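Local atomic coordinates of branched-chain alpha-ketoacid decarboxylase (Lactococcus lactis, PDB entry 2VBF), a protein that probably decarboxylates branched-chain and aromatic alpha-keto acids to aldehydes, using thiamine diphosphate and magnesium as cofactors. Residues G278-K283 and F292-D297; H237-I240 and L244-T247; R381-V386 and F405-I410. All coordinates share one frame; numbering follows the deposited sequence. Where two conformers were deposited one is given.

Contact 1: G278-K283 and F292-D297; sequences GIYNGK and FVESAD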
loop_
_atom_site.group_PDB
_atom_site.type_symbol
_atom_site.label_atom_id
_atom_site.label_comp_id
_atom_site.label_asym_id
_atom_site.label_seq_id
_atom_site.Cartn_x
_atom_site.Cartn_y
_atom_site.Cartn_z
ATOM N N GLY A 278 -8.896 34.401 -7.321
ATOM C CA GLY A 278 -8.522 33.229 -8.090
ATOM C C GLY A 278 -7.349 32.537 -7.418
ATOM O O GLY A 278 -6.964 32.876 -6.286
ATOM N N ILE A 279 -6.791 31.560 -8.122
ATOM C CA ILE A 279 -5.663 30.782 -7.643
ATOM C C ILE A 279 -4.337 31.378 -8.125
ATOM O O ILE A 279 -4.117 31.545 -9.332
ATOM C CB ILE A 279 -5.748 29.333 -8.153
ATOM C CG1 ILE A 279 -7.053 28.682 -7.706
ATOM C CG2 ILE A 279 -4.532 28.526 -7.707
ATOM C CD1 ILE A 279 -7.209 28.527 -6.199
ATOM N N TYR A 280 -3.472 31.719 -7.172
ATOM C CA TYR A 280 -2.129 32.174 -7.487
ATOM C C TYR A 280 -1.250 30.947 -7.703
ATOM O O TYR A 280 -1.124 30.114 -6.811
ATOM C CB TYR A 280 -1.570 33.021 -6.354
ATOM C CG TYR A 280 -0.196 33.589 -6.632
ATOM C CD1 TYR A 280 0.026 34.449 -7.709
ATOM C CD2 TYR A 280 0.880 33.276 -5.821
ATOM C CE1 TYR A 280 1.289 34.991 -7.955
ATOM C CE2 TYR A 280 2.145 33.809 -6.061
ATOM C CZ TYR A 280 2.342 34.662 -7.131
ATOM O OH TYR A 280 3.600 35.182 -7.374
ATOM N N ASN A 281 -0.649 30.843 -8.883
ATOM C CA ASN A 281 0.247 29.732 -9.197
ATOM C C ASN A 281 1.490 30.239 -9.925
ATOM O O ASN A 281 1.792 29.812 -11.034
ATOM C CB ASN A 281 -0.508 28.686 -10.017
ATOM C CG ASN A 281 0.213 27.341 -10.108
ATOM O OD1 ASN A 281 1.125 27.036 -9.338
ATOM N ND2 ASN A 281 -0.222 26.517 -11.059
ATOM N N GLY A 282 2.205 31.152 -9.272
ATOM C CA GLY A 282 3.414 31.748 -9.833
ATOM C C GLY A 282 3.186 32.307 -11.225
ATOM O O GLY A 282 2.148 32.914 -11.502
ATOM N N LYS A 283 4.149 32.086 -12.116
ATOM C CA LYS A 283 4.073 32.657 -13.465
ATOM C C LYS A 283 2.934 32.081 -14.310
ATOM O O LYS A 283 2.557 32.687 -15.311
ATOM C CB LYS A 283 5.413 32.529 -14.206
ATOM C CG LYS A 283 5.672 31.178 -14.858
ATOM C CD LYS A 283 7.037 31.147 -15.518
ATOM C CE LYS A 283 7.245 29.862 -16.309
ATOM N NZ LYS A 283 8.576 29.862 -16.996
ATOM N N PHE A 292 -1.753 41.668 -9.569
ATOM C CA PHE A 292 -2.352 42.182 -8.352
ATOM C C PHE A 292 -1.567 41.681 -7.145
ATOM O O PHE A 292 -1.096 42.471 -6.313
ATOM C CB PHE A 292 -3.827 41.750 -8.249
ATOM C CG PHE A 292 -4.603 42.490 -7.189
ATOM C CD1 PHE A 292 -5.501 43.490 -7.541
ATOM C CD2 PHE A 292 -4.446 42.185 -5.839
ATOM C CE1 PHE A 292 -6.216 44.179 -6.574
ATOM C CE2 PHE A 292 -5.144 42.886 -4.861
ATOM C CZ PHE A 292 -6.042 43.887 -5.234
ATOM N N VAL A 293 -1.426 40.359 -7.054
ATOM C CA VAL A 293 -0.723 39.737 -5.932
ATOM C C VAL A 293 0.703 40.259 -5.795
ATOM O O VAL A 293 1.131 40.593 -4.702
ATOM C CB VAL A 293 -0.680 38.200 -6.050
ATOM C CG1 VAL A 293 0.173 37.595 -4.901
ATOM C CG2 VAL A 293 -2.093 37.633 -6.043
ATOM N N GLU A 294 1.416 40.343 -6.913
ATOM C CA GLU A 294 2.837 40.702 -6.923
ATOM C C GLU A 294 3.108 42.213 -6.824
ATOM O O GLU A 294 4.265 42.632 -6.655
ATOM C CB GLU A 294 3.507 40.094 -8.164
ATOM C CG GLU A 294 3.403 38.562 -8.175
ATOM C CD GLU A 294 4.018 37.895 -9.391
ATOM O OE1 GLU A 294 4.489 38.605 -10.313
ATOM O OE2 GLU A 294 4.031 36.646 -9.414
ATOM N N SER A 295 2.057 43.025 -6.937
ATOM C CA SER A 295 2.149 44.476 -6.688
ATOM C C SER A 295 1.539 44.921 -5.338
ATOM O O SER A 295 1.624 46.105 -4.973
ATOM C CB SER A 295 1.486 45.246 -7.834
ATOM O OG SER A 295 0.082 45.072 -7.846
ATOM N N ALA A 296 0.941 43.988 -4.591
ATOM C CA ALA A 296 0.361 44.300 -3.283
ATOM C C ALA A 296 1.425 44.930 -2.390
ATOM O O ALA A 296 2.584 44.511 -2.430
ATOM C CB ALA A 296 -0.203 43.026 -2.620
ATOM N N ASP A 297 1.042 45.950 -1.616
ATOM C CA ASP A 297 1.983 46.603 -0.687
ATOM C C ASP A 297 2.059 45.944 0.699
ATOM O O ASP A 297 2.920 46.283 1.499
ATOM C CB ASP A 297 1.713 48.114 -0.572
ATOM C CG ASP A 297 0.336 48.450 -0.059
ATOM O OD1 ASP A 297 -0.538 47.562 0.076
ATOM O OD2 ASP A 297 0.119 49.655 0.195
#
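In the beta-alpha-beta crossover that leads from edge strand 276-279 through helix 287-295 to the parallel strand 298-302, Y280, following strand 276-279, meets V293 and E294 of helix 287-295. The tyrosine ring bridges most of the gap between the two backbones, whose closest CA atoms, those of Y280 and V293, are 7.8 Å apart. With CG anti to the backbone N (chi1 -177°), the ring reaches across to the helix and presents a face to the valine. V293 CG1 lies 4.1 Å from the ring centroid, almost straight above it at 7° from the normal, forming a CH-pi contact. V293 CB makes an apolar contact with Y280 CD1 at 4.2 Å. The opposite face is covered by the chain just beyond the tyrosine itself: G282 N stands 4.0 Å above the ring plane, over its centre, and the aromatic ring is thus sandwiched between a helix side chain and its own loop.

The phenol ends in a short hydrogen bond, Y280 OH donating to E294 OE2 at 2.5 Å. E294 brings this oxygen in at the ring edge, in the ring plane, by extending its chain beyond CG. The bond uses the anti lone pair of OE2, and the carboxylate is turned 86° from the ring plane. Y280 OH also accepts a hydrogen bond from H317 N, so the hydroxyl of this buried tyrosine takes part in two; the glutamate charge probably strengthens the short bond.

Strand 259-261 flanks the contact: T260 touches both Y280 and V293, while T261 shares a backbone hydrogen bond with Y280. N281 and K283 touch L557 and L564 of helix 556-568.

Contact 2: H237-I240 and L244-T247; sequences HEVI and LEKT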
loop_
_atom_site.group_PDB
_atom_site.type_symbol
_atom_site.label_atom_id
_atom_site.label_comp_id
_atom_site.label_asym_id
_atom_site.label_seq_id
_atom_site.Cartn_x
_atom_site.Cartn_y
_atom_site.Cartn_z
ATOM N N HIS A 237 -3.302 25.542 3.114
ATOM C CA HIS A 237 -3.852 24.274 3.547
ATOM C C HIS A 237 -3.976 24.181 5.058
ATOM O O HIS A 237 -4.828 23.463 5.537
ATOM C CB HIS A 237 -3.024 23.096 3.009
ATOM C CG HIS A 237 -1.673 22.969 3.637
ATOM N ND1 HIS A 237 -0.639 23.831 3.345
ATOM C CD2 HIS A 237 -1.190 22.094 4.552
ATOM C CE1 HIS A 237 0.426 23.484 4.040
ATOM N NE2 HIS A 237 0.120 22.433 4.783
ATOM N N GLU A 238 -3.139 24.891 5.810
ATOM C CA GLU A 238 -3.191 24.768 7.272
ATOM C C GLU A 238 -4.482 25.375 7.842
ATOM O O GLU A 238 -4.925 24.999 8.930
ATOM C CB GLU A 238 -1.928 25.341 7.928
ATOM C CG GLU A 238 -0.646 24.656 7.460
ATOM C CD GLU A 238 0.615 25.162 8.151
ATOM O OE1 GLU A 238 0.634 26.319 8.628
ATOM O OE2 GLU A 238 1.585 24.378 8.233
ATOM N N VAL A 239 -5.086 26.310 7.106
ATOM C CA VAL A 239 -6.433 26.786 7.445
ATOM C C VAL A 239 -7.407 25.600 7.428
ATOM O O VAL A 239 -8.177 25.404 8.372
ATOM C CB VAL A 239 -6.904 27.909 6.491
ATOM C CG1 VAL A 239 -8.377 28.243 6.733
ATOM C CG2 VAL A 239 -6.022 29.155 6.672
ATOM N N ILE A 240 -7.302 24.773 6.394
ATOM C CA ILE A 240 -8.177 23.607 6.249
ATOM C C ILE A 240 -7.911 22.593 7.369
ATOM O O ILE A 240 -8.859 22.025 7.943
ATOM C CB ILE A 240 -8.048 22.959 4.833
ATOM C CG1 ILE A 240 -8.482 23.957 3.743
ATOM C CG2 ILE A 240 -8.915 21.682 4.721
ATOM C CD1 ILE A 240 -8.207 23.540 2.300
ATOM N N LEU A 244 -10.574 26.192 9.909
ATOM C CA LEU A 244 -10.659 27.649 10.042
ATOM C C LEU A 244 -11.208 28.337 8.790
ATOM O O LEU A 244 -11.214 29.571 8.706
ATOM C CB LEU A 244 -9.280 28.220 10.396
ATOM C CG LEU A 244 -8.829 27.965 11.836
ATOM C CD1 LEU A 244 -7.344 28.200 11.983
ATOM C CD2 LEU A 244 -9.617 28.861 12.806
ATOM N N GLU A 245 -11.703 27.567 7.818
ATOM C CA GLU A 245 -12.183 28.163 6.568
ATOM C C GLU A 245 -13.295 29.182 6.800
ATOM O O GLU A 245 -13.252 30.287 6.242
ATOM C CB GLU A 245 -12.679 27.114 5.571
ATOM C CG GLU A 245 -11.633 26.073 5.144
ATOM C CD GLU A 245 -11.806 24.758 5.899
ATOM O OE1 GLU A 245 -11.882 24.808 7.146
ATOM O OE2 GLU A 245 -11.888 23.683 5.257
ATOM N N LYS A 246 -14.295 28.812 7.589
ATOM C CA LYS A 246 -15.431 29.719 7.805
ATOM C C LYS A 246 -14.992 30.987 8.536
ATOM O O LYS A 246 -15.537 32.059 8.304
ATOM C CB LYS A 246 -16.549 29.020 8.580
ATOM C CG LYS A 246 -17.202 27.888 7.816
ATOM C CD LYS A 246 -17.990 28.390 6.625
ATOM C CE LYS A 246 -18.601 27.252 5.826
ATOM N NZ LYS A 246 -19.584 26.512 6.638
ATOM N N THR A 247 -14.001 30.849 9.408
ATOM C CA THR A 247 -13.428 31.970 10.170
ATOM C C THR A 247 -12.733 32.970 9.236
ATOM O O THR A 247 -12.968 34.181 9.310
ATOM C CB THR A 247 -12.436 31.438 11.238
ATOM O OG1 THR A 247 -13.143 30.615 12.183
ATOM C CG2 THR A 247 -11.735 32.568 11.986
#
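V239 and L244 form the close-packed part of this contact, where backbone and side chain meet together. L244 N donates to V239 O over 3.0 Å in a nearly straight bond (N-H...O 168°). Just beside it, V239 CG1 presses on the turning backbone, 3.5 Å from L244 C and 3.6 Å from E245 N. Its placement anti to the backbone N (chi1 172°) sets this methyl against the backbone of L244 and E245. It also packs against L244 CB at 3.8 Å, so the valine fills the corner beside the bond. The L244 side chain packs on F343 and V347 of helix 343-348, and V239 also touches A268.

The two segments belong to the connection between the neighbouring parallel strands 231-235 and 259-261 of the central domain. Helix 237-241 ends, the chain turns, and helix 245-255 begins with L244 at its N-cap position. The bond between L244 and V239 runs from residue i+5 back to i, one residue further than the i+4 to i bond of an alpha-helix, and ties the last turn of one helix to the start of the next.

On the looser side, I240 and E245 are both partly exposed and meet through the outer half of the glutamate, CG and the carboxylate. E245 bends at chi2 (100°), which folds its carboxylate back over I240; OE2 lies 3.6 Å from I240 CG2 and 3.7 Å from I240 CG1. These are packing contacts: the polar partner of OE2 is K87, through a salt bridge, and K87 NZ is also hydrogen-bonded to I240 O. K87 therefore links the end of one helix to the start of the next, and the nearby start of helix 245-255 may further stabilise the carboxylate charge. The exposed K246 turns away from the first helix and touches N415.

Contact 3: R381-V386 and F405-I410; sequences RLWQAV and FGASTI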
loop_
_atom_site.group_PDB
_atom_site.type_symbol
_atom_site.label_atom_id
_atom_site.label_comp_id
_atom_site.label_asym_id
_atom_site.label_seq_id
_atom_site.Cartn_x
_atom_site.Cartn_y
_atom_site.Cartn_z
ATOM N N ARG A 381 -12.425 22.507 -22.652
ATOM C CA ARG A 381 -13.885 22.617 -22.618
ATOM C C ARG A 381 -14.512 21.849 -21.457
ATOM O O ARG A 381 -15.506 22.296 -20.880
ATOM C CB ARG A 381 -14.490 22.150 -23.951
ATOM C CG ARG A 381 -14.087 23.019 -25.138
ATOM C CD ARG A 381 -14.880 24.324 -25.184
ATOM N NE ARG A 381 -16.288 24.081 -25.490
ATOM C CZ ARG A 381 -17.223 25.022 -25.521
ATOM N NH1 ARG A 381 -16.919 26.282 -25.245
ATOM N NH2 ARG A 381 -18.472 24.693 -25.815
ATOM N N LEU A 382 -13.940 20.689 -21.119
ATOM C CA LEU A 382 -14.416 19.908 -19.989
ATOM C C LEU A 382 -14.430 20.755 -18.720
ATOM O O LEU A 382 -15.436 20.780 -18.005
ATOM C CB LEU A 382 -13.551 18.658 -19.768
ATOM C CG LEU A 382 -13.807 17.844 -18.495
ATOM C CD1 LEU A 382 -15.241 17.339 -18.382
ATOM C CD2 LEU A 382 -12.847 16.652 -18.406
ATOM N N TRP A 383 -13.322 21.442 -18.434
ATOM C CA TRP A 383 -13.226 22.170 -17.150
ATOM C C TRP A 383 -14.092 23.430 -17.169
ATOM O O TRP A 383 -14.603 23.831 -16.132
ATOM C CB TRP A 383 -11.769 22.428 -16.736
ATOM C CG TRP A 383 -11.033 21.136 -16.725
ATOM C CD1 TRP A 383 -10.030 20.769 -17.561
ATOM C CD2 TRP A 383 -11.340 19.984 -15.929
ATOM N NE1 TRP A 383 -9.658 19.470 -17.310
ATOM C CE2 TRP A 383 -10.445 18.965 -16.314
ATOM C CE3 TRP A 383 -12.273 19.717 -14.917
ATOM C CZ2 TRP A 383 -10.449 17.705 -15.723
ATOM C CZ3 TRP A 383 -12.276 18.455 -14.325
ATOM C CH2 TRP A 383 -11.366 17.468 -14.730
ATOM N N GLN A 384 -14.269 24.025 -18.350
ATOM C CA GLN A 384 -15.223 25.135 -18.524
ATOM C C GLN A 384 -16.632 24.654 -18.183
ATOM O O GLN A 384 -17.386 25.330 -17.468
ATOM C CB GLN A 384 -15.177 25.661 -19.963
ATOM C CG GLN A 384 -15.936 26.975 -20.184
ATOM C CD GLN A 384 -16.131 27.309 -21.648
ATOM O OE1 GLN A 384 -15.482 26.737 -22.520
ATOM N NE2 GLN A 384 -17.047 28.231 -21.928
ATOM N N ALA A 385 -16.986 23.474 -18.686
ATOM C CA ALA A 385 -18.276 22.860 -18.404
ATOM C C ALA A 385 -18.471 22.560 -16.917
ATOM O O ALA A 385 -19.526 22.855 -16.360
ATOM C CB ALA A 385 -18.450 21.589 -19.225
ATOM N N VAL A 386 -17.454 21.979 -16.274
ATOM C CA VAL A 386 -17.536 21.670 -14.843
ATOM C C VAL A 386 -17.710 22.956 -14.021
ATOM O O VAL A 386 -18.528 22.995 -13.099
ATOM C CB VAL A 386 -16.316 20.851 -14.337
ATOM C CG1 VAL A 386 -16.362 20.711 -12.825
ATOM C CG2 VAL A 386 -16.278 19.472 -14.993
ATOM N N PHE A 405 -5.000 19.531 -12.527
ATOM C CA PHE A 405 -4.577 20.768 -13.181
ATOM C C PHE A 405 -5.720 21.506 -13.885
ATOM O O PHE A 405 -5.750 22.732 -13.881
ATOM C CB PHE A 405 -3.366 20.518 -14.069
ATOM C CG PHE A 405 -2.150 20.161 -13.275
ATOM C CD1 PHE A 405 -1.539 21.116 -12.468
ATOM C CD2 PHE A 405 -1.656 18.869 -13.272
ATOM C CE1 PHE A 405 -0.425 20.792 -11.692
ATOM C CE2 PHE A 405 -0.539 18.538 -12.508
ATOM C CZ PHE A 405 0.072 19.500 -11.710
ATOM N N GLY A 406 -6.687 20.758 -14.408
ATOM C CA GLY A 406 -7.912 21.349 -14.940
ATOM C C GLY A 406 -8.859 21.893 -13.884
ATOM O O GLY A 406 -9.320 23.043 -13.976
ATOM N N ALA A 407 -9.168 21.066 -12.888
ATOM C CA ALA A 407 -10.161 21.433 -11.885
ATOM C C ALA A 407 -9.645 22.540 -10.956
ATOM O O ALA A 407 -10.441 23.288 -10.385
ATOM C CB ALA A 407 -10.584 20.216 -11.076
ATOM N N SER A 408 -8.326 22.639 -10.794
ATOM C CA SER A 408 -7.747 23.532 -9.787
ATOM C C SER A 408 -8.067 25.004 -10.053
ATOM O O SER A 408 -8.147 25.790 -9.108
ATOM C CB SER A 408 -6.228 23.343 -9.651
ATOM O OG SER A 408 -5.538 23.807 -10.797
ATOM N N THR A 409 -8.277 25.376 -11.313
ATOM C CA THR A 409 -8.534 26.798 -11.643
ATOM C C THR A 409 -10.017 27.164 -11.766
ATOM O O THR A 409 -10.341 28.314 -12.076
ATOM C CB THR A 409 -7.803 27.232 -12.928
ATOM O OG1 THR A 409 -8.065 26.276 -13.957
ATOM C CG2 THR A 409 -6.289 27.353 -12.669
ATOM N N ILE A 410 -10.909 26.217 -11.494
ATOM C CA ILE A 410 -12.339 26.526 -11.556
ATOM C C ILE A 410 -12.767 27.331 -10.318
ATOM O O ILE A 410 -12.309 27.098 -9.198
ATOM C CB ILE A 410 -13.232 25.266 -11.801
ATOM C CG1 ILE A 410 -13.467 24.456 -10.523
ATOM C CG2 ILE A 410 -12.648 24.393 -12.912
ATOM C CD1 ILE A 410 -14.773 24.792 -9.840
#
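W383 lays its indole over the backbone of G406 and A407, and its course can be followed from CB outward. CB rests 3.7 Å from G406 O and makes a longer apolar contact with I410 CG2. From there CG, anti to the carbonyl carbon (chi1 -54°), turns the ring so that one face covers the glycine. CD1 is 3.4 Å from G406 CA, and NE1 is 3.5 Å from the same carbon. The CA sits 3.4 Å from the centroid of the five-membered ring, 11° off its normal, a CH-pi contact of backbone on ring. Because G406 has no side chain, the indole comes down directly on the main chain. NE1 is meanwhile hydrogen-bonded to Q379 OE1 in its own helix, which helps to fix the ring rotation. Along the six-membered ring, CE3 lies 3.9 Å from A407 N, and at the rim CZ3 meets A407 CB at 4.1 Å. L382 CD2 covers the opposite face. At the other end of the residue, I410 CG2 touches W383 O at 3.8 Å, brought there by the type I turn A407-I410.

The contact joins helix 379-389 to helix 402-407, whose T402 binds thiamine diphosphate; the W383 side chain lies about 7 Å from the cofactor, consistent with a second-shell position. F449 of strand 445-451 meets W383 edge-to-face, A407 and I410 pack on strand 394-398, V386 touches helix 525-537, and F405 packs against helix 556-568.

Overall arrangement
Along the chain the order is contact 2, contact 1, contact 3, each closing before the next opens. Contacts 1 and 2 both belong to the central domain and its mixed sheet: contact 2 lies in the connection from strand 231-235 to strand 259-261, contact 1 in the later crossover from 276-279 to 298-302. Their centres are about 20 Å apart and they do not touch. Contact 3 belongs to the cofactor-binding C-terminal part, about 20 Å from contact 1 and about 23 Å from contact 2, centre to centre. It meets contact 1 where I279 CG1 packs 3.4 Å from S408 O, and helix 556-568 touches both, so the central sheet edge is joined to the thiamine diphosphate region.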